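Long-range contact in ornithine aminotransferase (PDB 3LG0), which transfers the delta-amino group of ornithine to 2-oxoglutarate, probably using pyridoxal 5'-phosphate as cofactor, to give glutamate and its 5-semialdehyde: residues F230-V235 with D256-G261. Sequence-based numbering, arbitrary orientation.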
loop_
_atom_site.group_PDB
_atom_site.type_symbol
_atom_site.label_atom_id
_atom_site.label_comp_id
_atom_site.label_asym_id
_atom_site.label_seq_id
_atom_site.Cartn_x
_atom_site.Cartn_y
_atom_site.Cartn_z
ATOM N N PHE A 230 -3.893 25.129 2.089
ATOM C CA PHE A 230 -2.525 24.975 2.551
ATOM C C PHE A 230 -2.366 23.531 3.061
ATOM O O PHE A 230 -2.764 23.204 4.193
ATOM C CB PHE A 230 -2.232 26.024 3.645
ATOM C CG PHE A 230 -0.996 25.755 4.467
ATOM C CD1 PHE A 230 0.102 25.115 3.924
ATOM C CD2 PHE A 230 -0.927 26.174 5.785
ATOM C CE1 PHE A 230 1.227 24.867 4.694
ATOM C CE2 PHE A 230 0.193 25.939 6.556
ATOM C CZ PHE A 230 1.273 25.279 6.010
ATOM N N VAL A 231 -1.811 22.672 2.200
ATOM C CA VAL A 231 -1.582 21.256 2.536
ATOM C C VAL A 231 -0.147 20.947 2.980
ATOM O O VAL A 231 0.798 21.105 2.205
ATOM C CB VAL A 231 -1.904 20.343 1.350
ATOM C CG1 VAL A 231 -1.855 18.885 1.783
ATOM C CG2 VAL A 231 -3.280 20.682 0.777
ATOM N N ALA A 232 0.001 20.495 4.219
ATOM C CA ALA A 232 1.295 20.136 4.764
ATOM C C ALA A 232 1.531 18.632 4.687
ATOM O O ALA A 232 0.809 17.851 5.316
ATOM C CB ALA A 232 1.412 20.597 6.216
ATOM N N ASP A 233 2.558 18.237 3.942
ATOM C CA ASP A 233 2.982 16.849 3.875
ATOM C C ASP A 233 3.890 16.524 5.045
ATOM O O ASP A 233 5.066 16.870 5.030
ATOM C CB ASP A 233 3.745 16.596 2.574
ATOM C CG ASP A 233 4.173 15.140 2.421
ATOM O OD1 ASP A 233 4.030 14.361 3.398
ATOM O OD2 ASP A 233 4.649 14.779 1.322
ATOM N N GLU A 234 3.355 15.835 6.043
ATOM C CA GLU A 234 4.096 15.557 7.271
ATOM C C GLU A 234 4.412 14.074 7.384
ATOM O O GLU A 234 4.635 13.553 8.480
ATOM C CB GLU A 234 3.276 16.017 8.487
ATOM C CG GLU A 234 3.083 17.539 8.582
ATOM C CD GLU A 234 3.983 18.235 9.625
ATOM O OE1 GLU A 234 4.972 17.635 10.109
ATOM O OE2 GLU A 234 3.693 19.401 9.970
ATOM N N VAL A 235 4.397 13.385 6.250
ATOM C CA VAL A 235 4.615 11.944 6.229
ATOM C C VAL A 235 5.989 11.589 6.829
ATOM O O VAL A 235 6.120 10.608 7.549
ATOM C CB VAL A 235 4.487 11.381 4.807
ATOM C CG1 VAL A 235 4.882 9.911 4.777
ATOM C CG2 VAL A 235 3.070 11.573 4.294
ATOM N N ASP A 256 -4.572 23.556 6.455
ATOM C CA ASP A 256 -5.946 23.102 6.227
ATOM C C ASP A 256 -5.996 21.581 6.119
ATOM O O ASP A 256 -6.964 20.947 6.541
ATOM C CB ASP A 256 -6.514 23.689 4.942
ATOM C CG ASP A 256 -6.494 25.195 4.934
ATOM O OD1 ASP A 256 -7.205 25.799 5.761
ATOM O OD2 ASP A 256 -5.761 25.772 4.101
ATOM N N VAL A 257 -4.942 21.007 5.539
ATOM C CA VAL A 257 -4.874 19.574 5.302
ATOM C C VAL A 257 -3.512 19.035 5.725
ATOM O O VAL A 257 -2.475 19.603 5.389
ATOM C CB VAL A 257 -5.131 19.262 3.818
ATOM C CG1 VAL A 257 -5.043 17.764 3.567
ATOM C CG2 VAL A 257 -6.511 19.816 3.375
ATOM N N ILE A 258 -3.516 17.952 6.487
ATOM C CA ILE A 258 -2.282 17.287 6.900
ATOM C C ILE A 258 -2.192 15.888 6.291
ATOM O O ILE A 258 -3.186 15.158 6.290
ATOM C CB ILE A 258 -2.219 17.139 8.423
ATOM C CG1 ILE A 258 -2.293 18.504 9.100
ATOM C CG2 ILE A 258 -0.930 16.407 8.843
ATOM C CD1 ILE A 258 -1.010 19.281 9.046
ATOM N N LEU A 259 -1.009 15.531 5.771
ATOM C CA LEU A 259 -0.689 14.144 5.383
ATOM C C LEU A 259 0.236 13.474 6.418
ATOM O O LEU A 259 1.291 14.014 6.767
ATOM C CB LEU A 259 0.021 14.073 4.024
ATOM C CG LEU A 259 -0.456 14.827 2.797
ATOM C CD1 LEU A 259 0.131 14.152 1.555
ATOM C CD2 LEU A 259 -1.950 14.819 2.754
ATOM N N LEU A 260 -0.134 12.282 6.868
ATOM C CA LEU A 260 0.674 11.531 7.820
ATOM C C LEU A 260 0.972 10.137 7.287
ATOM O O LEU A 260 0.221 9.608 6.466
ATOM C CB LEU A 260 -0.062 11.384 9.159
ATOM C CG LEU A 260 -0.391 12.627 9.996
ATOM C CD1 LEU A 260 -1.200 12.236 11.230
ATOM C CD2 LEU A 260 0.892 13.325 10.418
ATOM N N GLY A 261 2.064 9.537 7.763
ATOM C CA GLY A 261 2.393 8.155 7.414
ATOM C C GLY A 261 3.539 7.577 8.228
ATOM O O GLY A 261 3.759 7.997 9.348
HETATM O O HOH W 1 3.492 11.125 9.552
#
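The carboxylate of D256 meets F230 at the backbone N and CB, not at the ring: OD2 accepts from F230 N through its anti lone pair, 2.8 Å away and almost straight at 174°. The two segments follow neighbouring parallel strands, 229-233 and 257-260, in the large mixed sheet of the class-III aminotransferase fold, flanked by strands 194-199 and 272-276. With CG of F230 anti to the backbone N (chi1 164°), the ring leads away from D256 toward F216, V219 and C223 of helix 215-226 and V199 of strand 194-199. The carboxylate of D233 has the CB of L259 beside its OD1, while the carboxylate of E234 turns away to T237, C247 and T248. A parallel ladder joins the strands: A232 N donates to V257 O at 2.9 Å, L259 N to A232 O at 3.0 Å, and E234 N to L259 O at 2.8 Å, the last bent to 137° but in the carbonyl plane. On the sheet face that carries V231, V257, D233 and L259, the two valines stand side by side, CG1 of V231 3.8 Å from CG1 of V257. The other face pairs CB of A232 with CD1 of I258. Beyond the ladder V235 packs CG2 on CB of L259, and its side chain lies close to K262, probably the lysine to which the cofactor attaches, though unmodified here. A water bridges this end, hydrogen-bonded to E234 O and accepting from G261 N. D233 OD1 accepts the N-H of V235 at 3.0 Å, closing an Asx turn, nearly along the C-O axis.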